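Local atomic coordinates of processed glycerol phosphate lipoteichoic acid synthase 2 (Bacillus subtilis, PDB entry 2W8D), a protein that belongs to the sulfatase family within the alkaline phosphatase clan and holds a magnesium ion in its alpha/beta domain. Residues A87-E92 with N110-V115; T209-G214 with S227-D232. One frame throughout, in Å; residues are numbered along the deposited sequence.

Contact 1: A87-E92 with N110-V115; sequences AEFMME and NTLQSV
With chi1 at -175°, CG of Phe89 extends anti to the backbone N and the ring reaches from the side of helix 86-93 toward Leu112. That residue answers with CG beside its own N (chi1 -63°), and its CD1 branch comes within 4.2 Å of Phe89 CE1. The two side chains meet obliquely at this one pair of carbons, a modest apolar touch; Val103 and Phe104 of helix 103-106 also pack on the ring.

The stronger tie lies one helical turn further on and involves the backbone. Glu92 O accepts the amide of Val115, with N and O 3.1 Å apart and an N-H...O angle of 162°; the donor lies in the carbonyl plane. Ser114 brings a second, weaker donor to the same oxygen, its CA standing 3.3 Å from Glu92 O in a C-H...O contact. Val115 CG2 folds back over the carbonyl, 3.5 Å from Glu92 O and 4.0 Å from Met91 O.

Ser114 occupies the N-cap position of helix 115-118 but makes no capping bond; its OG is hydrogen-bonded instead to OD1 of Asn93, whose ND2 donates to Phe89 O, so one amide side chain links the last turn of the first helix to the start of the second. Glu92 sends OE2 into a salt bridge with Lys192 on strand 189-194, a partner shared with Glu88 OE1.

The arrangement is thus a buried helix-to-helix junction, the carboxyl end of helix 86-93 against the amino end of helix 115-118. It belongs to the alkaline phosphatase-like fold, where helix 86-93 closely follows the magnesium-binding phosphothreonine at position 84.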
# COMPACT_ATOMS: atom_id res chain seq x y z
N ALA A 87 -5.49 -3.36 -0.56
CA ALA A 87 -4.10 -2.93 -0.42
C ALA A 87 -3.42 -3.53 0.84
O ALA A 87 -2.27 -3.98 0.77
CB ALA A 87 -3.97 -1.40 -0.49
N GLU A 88 -4.11 -3.61 1.96
CA GLU A 88 -3.49 -4.27 3.17
C GLU A 88 -3.16 -5.74 2.88
O GLU A 88 -2.12 -6.26 3.31
CB GLU A 88 -4.40 -4.24 4.41
CG GLU A 88 -4.78 -2.88 4.90
CD GLU A 88 -5.59 -2.99 6.18
OE1 GLU A 88 -5.06 -3.57 7.17
OE2 GLU A 88 -6.76 -2.52 6.17
N PHE A 89 -4.05 -6.41 2.17
CA PHE A 89 -3.82 -7.82 1.85
C PHE A 89 -2.53 -8.05 1.05
O PHE A 89 -1.78 -8.99 1.29
CB PHE A 89 -4.99 -8.40 1.04
CG PHE A 89 -4.87 -9.88 0.78
CD1 PHE A 89 -5.05 -10.79 1.82
CD2 PHE A 89 -4.57 -10.36 -0.51
CE1 PHE A 89 -4.96 -12.17 1.58
CE2 PHE A 89 -4.45 -11.73 -0.75
CZ PHE A 89 -4.65 -12.64 0.30
N MSE A 90 -2.30 -7.16 0.10
CA MSE A 90 -1.10 -7.20 -0.73
C MSE A 90 0.18 -6.85 0.04
O MSE A 90 1.21 -7.47 -0.23
CB MSE A 90 -1.30 -6.32 -1.96
CG MSE A 90 -2.25 -6.99 -2.94
SE MSE A 90 -2.48 -5.97 -4.60
CE MSE A 90 -3.82 -4.72 -3.97
N MSE A 91 0.11 -5.88 0.97
CA MSE A 91 1.26 -5.51 1.81
C MSE A 91 1.69 -6.70 2.63
O MSE A 91 2.87 -6.94 2.77
CB MSE A 91 0.97 -4.36 2.80
CG MSE A 91 0.54 -3.06 2.17
SE MSE A 91 1.87 -2.32 0.93
CE MSE A 91 0.71 -1.91 -0.58
N GLU A 92 0.72 -7.44 3.18
CA GLU A 92 1.06 -8.58 4.06
C GLU A 92 1.33 -9.87 3.31
O GLU A 92 1.95 -10.75 3.86
CB GLU A 92 -0.02 -8.86 5.13
CG GLU A 92 -0.48 -7.72 6.06
CD GLU A 92 0.54 -6.63 6.32
OE1 GLU A 92 1.75 -6.92 6.44
OE2 GLU A 92 0.14 -5.46 6.44
N ASN A 110 -8.55 -18.77 4.64
CA ASN A 110 -7.38 -19.30 3.93
C ASN A 110 -6.19 -19.50 4.90
O ASN A 110 -6.12 -18.81 5.92
CB ASN A 110 -7.00 -18.42 2.72
CG ASN A 110 -7.69 -18.87 1.42
OD1 ASN A 110 -8.78 -19.45 1.44
ND2 ASN A 110 -7.05 -18.61 0.30
N THR A 111 -5.30 -20.45 4.60
CA THR A 111 -4.01 -20.52 5.28
C THR A 111 -3.03 -19.52 4.65
O THR A 111 -2.79 -19.53 3.44
CB THR A 111 -3.41 -21.96 5.27
OG1 THR A 111 -4.30 -22.88 5.96
CG2 THR A 111 -2.02 -21.96 5.92
N LEU A 112 -2.49 -18.63 5.47
CA LEU A 112 -1.62 -17.58 4.98
C LEU A 112 -0.21 -17.64 5.57
O LEU A 112 0.01 -18.19 6.65
CB LEU A 112 -2.26 -16.21 5.23
CG LEU A 112 -3.58 -15.94 4.52
CD1 LEU A 112 -4.04 -14.56 4.87
CD2 LEU A 112 -3.45 -16.09 3.01
N GLN A 113 0.75 -17.07 4.84
CA GLN A 113 2.13 -17.02 5.30
C GLN A 113 2.62 -15.59 5.18
O GLN A 113 3.52 -15.27 4.41
CB GLN A 113 2.98 -18.06 4.58
CG GLN A 113 2.35 -19.45 4.73
CD GLN A 113 2.95 -20.55 3.89
OE1 GLN A 113 3.44 -20.30 2.81
NE2 GLN A 113 2.86 -21.79 4.37
N SER A 114 1.99 -14.72 5.96
CA SER A 114 2.23 -13.28 5.92
C SER A 114 3.59 -12.83 6.45
O SER A 114 4.25 -13.55 7.21
CB SER A 114 1.17 -12.58 6.75
OG SER A 114 -0.12 -12.93 6.30
N VAL A 115 3.96 -11.61 6.08
CA VAL A 115 5.10 -10.90 6.64
C VAL A 115 5.08 -10.82 8.17
O VAL A 115 6.02 -11.26 8.81
CB VAL A 115 5.22 -9.50 6.01
CG1 VAL A 115 6.47 -8.82 6.49
CG2 VAL A 115 5.24 -9.65 4.47

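Contact 2: T209-G214 with S227-D232; sequences TDFPAG and SAHYLD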
# COMPACT_ATOMS: atom_id res chain seq x y z
N THR A 209 -8.61 22.40 9.36
CA THR A 209 -7.50 22.82 8.52
C THR A 209 -7.81 24.19 7.90
O THR A 209 -8.97 24.63 7.88
CB THR A 209 -7.08 21.68 7.51
OG1 THR A 209 -5.70 21.33 7.73
CG2 THR A 209 -7.36 22.03 6.02
N ASP A 210 -6.77 24.88 7.45
CA ASP A 210 -6.91 26.26 6.96
C ASP A 210 -6.79 26.38 5.43
O ASP A 210 -6.87 27.48 4.87
CB ASP A 210 -5.90 27.19 7.63
CG ASP A 210 -4.47 26.65 7.55
OD1 ASP A 210 -4.26 25.41 7.66
OD2 ASP A 210 -3.55 27.49 7.38
N PHE A 211 -6.61 25.25 4.77
CA PHE A 211 -6.32 25.25 3.34
C PHE A 211 -7.51 25.69 2.49
O PHE A 211 -8.63 25.32 2.79
CB PHE A 211 -5.87 23.84 2.93
CG PHE A 211 -4.94 23.83 1.77
CD1 PHE A 211 -3.62 24.22 1.93
CD2 PHE A 211 -5.39 23.43 0.51
CE1 PHE A 211 -2.75 24.22 0.85
CE2 PHE A 211 -4.53 23.42 -0.59
CZ PHE A 211 -3.21 23.83 -0.43
N PRO A 212 -7.27 26.45 1.41
CA PRO A 212 -8.36 26.73 0.49
C PRO A 212 -8.86 25.49 -0.27
O PRO A 212 -8.13 24.49 -0.42
CB PRO A 212 -7.73 27.70 -0.51
CG PRO A 212 -6.31 27.34 -0.50
CD PRO A 212 -6.00 27.02 0.94
N ALA A 213 -10.10 25.54 -0.74
CA ALA A 213 -10.60 24.46 -1.59
C ALA A 213 -10.23 24.89 -2.99
O ALA A 213 -10.14 26.08 -3.26
CB ALA A 213 -12.11 24.30 -1.44
N GLY A 214 -9.95 23.94 -3.88
CA GLY A 214 -9.67 24.28 -5.27
C GLY A 214 -10.95 24.83 -5.90
O GLY A 214 -12.01 24.78 -5.28
N SER A 227 -8.72 17.91 2.60
CA SER A 227 -8.48 16.75 3.46
C SER A 227 -7.12 16.13 3.20
O SER A 227 -6.51 15.56 4.10
CB SER A 227 -9.62 15.71 3.44
OG SER A 227 -10.13 15.60 2.14
N ALA A 228 -6.62 16.27 1.97
CA ALA A 228 -5.25 15.83 1.69
C ALA A 228 -4.24 16.68 2.51
O ALA A 228 -3.28 16.15 3.05
CB ALA A 228 -4.93 15.91 0.20
N HIS A 229 -4.48 17.98 2.59
CA HIS A 229 -3.61 18.89 3.32
C HIS A 229 -3.66 18.50 4.80
O HIS A 229 -2.62 18.42 5.42
CB HIS A 229 -4.05 20.36 3.10
CG HIS A 229 -3.17 21.39 3.76
ND1 HIS A 229 -1.92 21.74 3.27
CD2 HIS A 229 -3.38 22.18 4.84
CE1 HIS A 229 -1.41 22.70 4.03
NE2 HIS A 229 -2.27 22.98 4.99
N TYR A 230 -4.85 18.19 5.32
CA TYR A 230 -4.99 17.71 6.68
C TYR A 230 -4.19 16.39 6.94
O TYR A 230 -3.48 16.27 7.98
CB TYR A 230 -6.48 17.58 7.06
CG TYR A 230 -6.72 17.05 8.46
CD1 TYR A 230 -6.79 17.92 9.55
CD2 TYR A 230 -6.83 15.68 8.70
CE1 TYR A 230 -6.99 17.44 10.84
CE2 TYR A 230 -7.02 15.19 9.96
CZ TYR A 230 -7.09 16.08 11.03
OH TYR A 230 -7.28 15.59 12.27
N LEU A 231 -4.32 15.42 6.04
CA LEU A 231 -3.54 14.18 6.06
C LEU A 231 -2.03 14.49 6.16
O LEU A 231 -1.32 13.92 6.97
CB LEU A 231 -3.83 13.32 4.81
CG LEU A 231 -3.15 11.94 4.72
CD1 LEU A 231 -3.18 11.16 6.05
CD2 LEU A 231 -3.73 11.05 3.63
N ASP A 232 -1.58 15.42 5.33
CA ASP A 232 -0.18 15.81 5.31
C ASP A 232 0.32 16.38 6.66
O ASP A 232 1.40 16.04 7.10
CB ASP A 232 0.06 16.80 4.20
CG ASP A 232 1.52 17.11 4.00
OD1 ASP A 232 2.19 16.22 3.41
OD2 ASP A 232 1.99 18.22 4.40
O HOH W 1 -1.89 25.20 6.34
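Water 1 bridges Asp210 and His229, donating to Asp210 OD1 at 2.7 Å and lying 2.6 Å from His229 NE2 in the plane of the imidazole. It joins a loop to helix 219-244 of the sulfatase-family domain, where the central feature is an offset aromatic stack between Phe211 and His229. The ring centroids are 4.2 Å apart and the planes are inclined by 28°. Phe211 CD1 sits over the centre of the imidazole, 3.2 Å above its plane, and His229 CB makes a CH-pi contact with the phenyl face.

His229 holds CG anti to its backbone N (chi1 -177°), which carries the ring out from the helix to the loop. Its orientation is fixed at both nitrogens: the water meets NE2, and ND1 is hydrogen-bonded to Val56 O. Thr209 OG1 comes to the edge of the same ring, 3.8 Å from His229 CD2, and lies 3.9 Å from Tyr230 CB. Tyr230 OH is anchored beyond the contact by Lys172 N.

On the phenyl face turned away from His229, Pro212 CD lies 3.5 Å above the Phe211 plane, offset toward the rim.

From the N terminus, the chain builds strand 33-39 and strand 70-76 before entering helix 86-93. It then passes through helix 103-106 and returns in 110-115, where contact 1 closes a loop with 17 residues between its segments. Strands 125-130 and 150-152, helix 171-183 and strand 189-194 follow. After that strand, the loop holding 209-214 leads into helix 219-244, and contact 2 closes a second loop with 12 intervening residues. The contacts run in series, neither nested nor crossed. Contacts 1 and 2 have centres about 32 Å apart, on opposite sides of the chain's centre. Contact 1 joins helix 86-93 to the start of helix 115-118, whereas contact 2 fastens a loop to the helix it precedes.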